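Local coordinates for protein pumilio homolog 23 (PDB 5WZJ) that binds a specific 18S rRNA sequence through pumilio repeats packed into a right-handed superhelix, and probably regulates the translation and stability of target mRNAs, at residues D78-C81 and S82-N86; L213-R217 and E218-Y222. All coordinates share one frame; numbering follows the deposited sequence. Where two conformers were deposited one is given.

Contacts 1 and 2 are local arrangements in an all-helical repeat protein, and they share no helix. Contact 1 spans nearly all of helix 77-87, where the first pumilio repeat gives way to the second. Contact 2 covers the loop after helix 202-213 and the start of helix 217-223 in the fourth repeat. Their nearest atoms are about 21 Å apart, and each stays more than 10 Å from the bound RNA. Both are partly buried, contact 1 more so, with four buried residues against two in contact 2. Contact 1 pairs its backbone in i to i+4 steps, with a serine hydroxyl added; contact 2 uses one to cap an amide at the helix start.

Contact 1 (D78-C81 and S82-N86); sequences DQLC and SFIRN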
loop_
_atom_site.group_PDB
_atom_site.type_symbol
_atom_site.label_atom_id
_atom_site.label_comp_id
_atom_site.label_asym_id
_atom_site.label_seq_id
_atom_site.Cartn_x
_atom_site.Cartn_y
_atom_site.Cartn_z
ATOM N N ASP A 78 17.924 14.890 26.681
ATOM C CA ASP A 78 19.260 14.662 27.224
ATOM C C ASP A 78 19.363 13.300 27.893
ATOM O O ASP A 78 20.355 12.584 27.713
ATOM C CB ASP A 78 19.632 15.763 28.219
ATOM C CG ASP A 78 19.996 17.071 27.537
ATOM O OD1 ASP A 78 20.265 17.060 26.314
ATOM O OD2 ASP A 78 20.022 18.107 28.233
ATOM N N GLN A 79 18.350 12.930 28.680
ATOM C CA GLN A 79 18.396 11.660 29.397
ATOM C C GLN A 79 18.247 10.492 28.433
ATOM O O GLN A 79 18.883 9.447 28.610
ATOM C CB GLN A 79 17.309 11.622 30.479
ATOM C CG GLN A 79 17.568 12.551 31.679
ATOM C CD GLN A 79 17.713 14.028 31.282
ATOM O OE1 GLN A 79 16.869 14.590 30.579
ATOM N NE2 GLN A 79 18.804 14.647 31.716
ATOM N N LEU A 80 17.409 10.662 27.408
ATOM C CA LEU A 80 17.278 9.655 26.363
ATOM C C LEU A 80 18.617 9.401 25.680
ATOM O O LEU A 80 19.052 8.249 25.549
ATOM C CB LEU A 80 16.233 10.102 25.342
ATOM C CG LEU A 80 16.183 9.244 24.074
ATOM C CD1 LEU A 80 15.711 7.814 24.372
ATOM C CD2 LEU A 80 15.296 9.898 23.046
ATOM N N CYS A 81 19.293 10.474 25.245
ATOM C CA CYS A 81 20.576 10.319 24.563
ATOM C C CYS A 81 21.620 9.699 25.472
ATOM O O CYS A 81 22.460 8.912 25.016
ATOM C CB CYS A 81 21.053 11.673 24.033
ATOM S SG CYS A 81 19.985 12.274 22.724
ATOM N N SER A 82 21.589 10.036 26.760
ATOM C CA SER A 82 22.509 9.410 27.702
ATOM C C SER A 82 22.240 7.913 27.818
ATOM O O SER A 82 23.178 7.111 27.902
ATOM C CB SER A 82 22.401 10.092 29.067
ATOM O OG SER A 82 22.659 11.480 28.959
ATOM N N PHE A 83 20.965 7.513 27.818
ATOM C CA PHE A 83 20.648 6.089 27.862
ATOM C C PHE A 83 21.164 5.386 26.616
ATOM O O PHE A 83 21.769 4.313 26.696
ATOM C CB PHE A 83 19.144 5.854 27.997
ATOM C CG PHE A 83 18.772 4.408 27.843
ATOM C CD1 PHE A 83 18.840 3.553 28.929
ATOM C CD2 PHE A 83 18.427 3.885 26.599
ATOM C CE1 PHE A 83 18.538 2.218 28.793
ATOM C CE2 PHE A 83 18.124 2.546 26.461
ATOM C CZ PHE A 83 18.175 1.715 27.560
ATOM N N ILE A 84 20.912 5.978 25.450
ATOM C CA ILE A 84 21.376 5.399 24.193
ATOM C C ILE A 84 22.894 5.295 24.175
ATOM O O ILE A 84 23.458 4.265 23.777
ATOM C CB ILE A 84 20.852 6.236 23.014
ATOM C CG1 ILE A 84 19.327 6.107 22.917
ATOM C CG2 ILE A 84 21.573 5.846 21.730
ATOM C CD1 ILE A 84 18.686 7.001 21.832
ATOM N N ARG A 85 23.581 6.357 24.612
ATOM C CA ARG A 85 25.038 6.340 24.634
ATOM C C ARG A 85 25.560 5.267 25.575
ATOM O O ARG A 85 26.499 4.535 25.233
ATOM C CB ARG A 85 25.576 7.717 25.038
ATOM C CG ARG A 85 27.083 7.738 25.309
ATOM C CD ARG A 85 27.637 9.157 25.476
ATOM N NE ARG A 85 27.122 9.825 26.669
ATOM C CZ ARG A 85 26.149 10.735 26.663
ATOM N NH1 ARG A 85 25.575 11.103 25.518
ATOM N NH2 ARG A 85 25.752 11.286 27.805
ATOM N N ASN A 86 24.958 5.147 26.764
ATOM C CA ASN A 86 25.430 4.170 27.743
ATOM C C ASN A 86 25.073 2.741 27.354
ATOM O O ASN A 86 25.718 1.804 27.827
ATOM C CB ASN A 86 24.856 4.474 29.132
ATOM C CG ASN A 86 25.490 5.715 29.774
ATOM O OD1 ASN A 86 24.797 6.653 30.182
ATOM N ND2 ASN A 86 26.813 5.713 29.869
#
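Asp78 O accepts two donors from Ser82, four residues further along helix 77-87. The backbone Ser82 N reaches it at 3.0 Å, the ordinary helical bond. In the conformer of Ser82 described here (two were deposited), OG adds a second bond to Asp78 O, 2.8 Å long. The two donors come from opposite faces of the carbonyl plane, OG tilted 33° from it. A chi1 of -57° sets OG beside the serine's own backbone N, turned back toward the preceding turn, where it donates to the carbonyl four residues back. OG also accepts a weak bond from Arg85 NH2 at 3.3 Å; the arginine chain bends at chi3, folding its guanidinium back along the exposed side of the helix.

The following carbonyls are each taken by an amide one turn on: Gln79 O by Phe83 N, Cys81 O by Arg85 N, and Leu80 O by Ile84 N in the straightest bond, N-H...O 167°. On the other side, Leu80 and Ile84 approach at an angle, CD1 to CD1 at 4.0 Å, while Ile84 CG1 lies 3.4 Å from Leu80 O, close to the oxygen that its own N bonds. Further on, Ser82 O takes Asn86 N, and Phe83 O takes the hydroxyl of Ser87.

The apolar side is enclosed by neighbouring helices: Ile84 and Cys81 rest on helix 121-137, Leu80 and Ile84 meet Leu111 of helix 100-112, and Leu80 and Phe83 press on Leu72 of helix 64-74, with Phe83 also reaching Glu55 of helix 55-59.

Contact 2 (L213-R217 and E218-Y222); sequences LSCSR and EDMKY
An N-cap opens helix 217-223: Ser216 accepts from Asp219 N through OG, 3.0 Å away, in a nearly straight bond (N-H...O 163°). With chi1 at 68°, OG sits between its own N and carbonyl carbon, which aims it at the first turn. Asp219 CB and CG both lie 3.4 Å from that OG, so the aspartate packs alongside the cap. A water accepts from Ser216 N and lies 2.4 Å from Asp219 OD2, too short to be more than a doubtful bridge.

Behind the cap, Met220 N bonds to Ser216 O, and Lys221 N to Arg217 O. Cys215 and Met220 occupy the positions of a hydrophobic staple, SG to CE 3.9 Å. Bends at chi2 and chi3 swing the Met220 methyl back over the loop, where it also meets Leu213 CD2 at 3.9 Å. Arg217 NH1 is held by Arg256 O, and Glu218 OE1 forms a weak salt bridge with Lys221 NZ.

The serine hydroxyl thus gives Asp219 N an acceptor at the point where the helix begins. The acidic Asp219, at the positive end of the helix dipole, would probably be favoured as the anion.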
loop_
_atom_site.group_PDB
_atom_site.type_symbol
_atom_site.label_atom_id
_atom_site.label_comp_id
_atom_site.label_asym_id
_atom_site.label_seq_id
_atom_site.Cartn_x
_atom_site.Cartn_y
_atom_site.Cartn_z
ATOM N N LEU A 213 25.427 -3.446 3.732
ATOM C CA LEU A 213 25.643 -4.023 2.417
ATOM C C LEU A 213 27.074 -4.475 2.184
ATOM O O LEU A 213 27.358 -5.019 1.119
ATOM C CB LEU A 213 25.259 -3.016 1.328
ATOM C CG LEU A 213 23.794 -2.595 1.284
ATOM C CD1 LEU A 213 23.598 -1.564 0.186
ATOM C CD2 LEU A 213 22.895 -3.799 1.058
ATOM N N SER A 214 27.989 -4.251 3.121
ATOM C CA SER A 214 29.396 -4.571 2.870
ATOM C C SER A 214 29.718 -5.977 3.372
ATOM O O SER A 214 30.526 -6.188 4.270
ATOM C CB SER A 214 30.306 -3.542 3.521
ATOM O OG SER A 214 30.095 -3.595 4.898
ATOM N N CYS A 215 29.033 -6.943 2.796
ATOM C CA CYS A 215 29.321 -8.341 3.042
ATOM C C CYS A 215 29.738 -8.964 1.716
ATOM O O CYS A 215 29.685 -8.316 0.664
ATOM C CB CYS A 215 28.106 -9.051 3.649
ATOM S SG CYS A 215 26.644 -8.973 2.552
ATOM N N SER A 216 30.158 -10.231 1.764
ATOM C CA SER A 216 30.595 -10.907 0.553
ATOM C C SER A 216 29.417 -11.105 -0.392
ATOM O O SER A 216 28.259 -11.053 0.015
ATOM C CB SER A 216 31.238 -12.256 0.898
ATOM O OG SER A 216 30.272 -13.170 1.396
ATOM N N ARG A 217 29.719 -11.349 -1.680
ATOM C CA ARG A 217 28.644 -11.625 -2.628
ATOM C C ARG A 217 27.886 -12.891 -2.250
ATOM O O ARG A 217 26.686 -13.007 -2.523
ATOM C CB ARG A 217 29.188 -11.748 -4.066
ATOM C CG ARG A 217 29.699 -10.434 -4.668
ATOM C CD ARG A 217 30.303 -10.647 -6.062
ATOM N NE ARG A 217 29.257 -10.932 -7.049
ATOM C CZ ARG A 217 28.992 -12.133 -7.554
ATOM N NH1 ARG A 217 28.012 -12.278 -8.445
ATOM N NH2 ARG A 217 29.706 -13.188 -7.176
ATOM N N GLU A 218 28.571 -13.859 -1.648
ATOM C CA GLU A 218 27.906 -15.096 -1.250
ATOM C C GLU A 218 27.015 -14.867 -0.033
ATOM O O GLU A 218 25.914 -15.425 0.045
ATOM C CB GLU A 218 28.955 -16.183 -0.972
ATOM C CG GLU A 218 28.387 -17.594 -0.777
ATOM C CD GLU A 218 27.987 -18.266 -2.075
ATOM O OE1 GLU A 218 28.189 -17.665 -3.150
ATOM O OE2 GLU A 218 27.469 -19.405 -2.017
ATOM N N ASP A 219 27.469 -14.056 0.933
ATOM C CA ASP A 219 26.584 -13.673 2.036
ATOM C C ASP A 219 25.346 -12.942 1.517
ATOM O O ASP A 219 24.221 -13.197 1.972
ATOM C CB ASP A 219 27.321 -12.787 3.045
ATOM C CG ASP A 219 28.185 -13.580 4.011
ATOM O OD1 ASP A 219 28.037 -14.819 4.070
ATOM O OD2 ASP A 219 29.007 -12.957 4.710
ATOM N N MET A 220 25.546 -12.015 0.574
ATOM C CA MET A 220 24.428 -11.286 -0.023
ATOM C C MET A 220 23.439 -12.231 -0.696
ATOM O O MET A 220 22.225 -12.001 -0.655
ATOM C CB MET A 220 24.956 -10.263 -1.037
ATOM C CG MET A 220 23.861 -9.386 -1.665
ATOM S SD MET A 220 23.084 -8.322 -0.421
ATOM C CE MET A 220 24.412 -7.213 -0.055
ATOM N N LYS A 221 23.937 -13.291 -1.345
ATOM C CA LYS A 221 23.036 -14.243 -1.991
ATOM C C LYS A 221 22.020 -14.801 -1.004
ATOM O O LYS A 221 20.875 -15.096 -1.377
ATOM C CB LYS A 221 23.846 -15.373 -2.644
ATOM C CG LYS A 221 23.023 -16.388 -3.471
ATOM C CD LYS A 221 23.796 -16.967 -4.693
ATOM C CE LYS A 221 24.902 -17.965 -4.286
ATOM N NZ LYS A 221 25.867 -18.398 -5.384
ATOM N N TYR A 222 22.395 -14.925 0.268
ATOM C CA TYR A 222 21.443 -15.459 1.223
ATOM C C TYR A 222 20.680 -14.382 1.979
ATOM O O TYR A 222 19.565 -14.651 2.435
ATOM C CB TYR A 222 22.163 -16.450 2.151
ATOM C CG TYR A 222 22.509 -17.645 1.274
ATOM C CD1 TYR A 222 21.515 -18.556 0.898
ATOM C CD2 TYR A 222 23.786 -17.795 0.717
ATOM C CE1 TYR A 222 21.793 -19.623 0.053
ATOM C CE2 TYR A 222 24.076 -18.860 -0.132
ATOM C CZ TYR A 222 23.072 -19.772 -0.463
ATOM O OH TYR A 222 23.349 -20.836 -1.302
HETATM O O HOH W 1 30.735 -11.264 4.613
#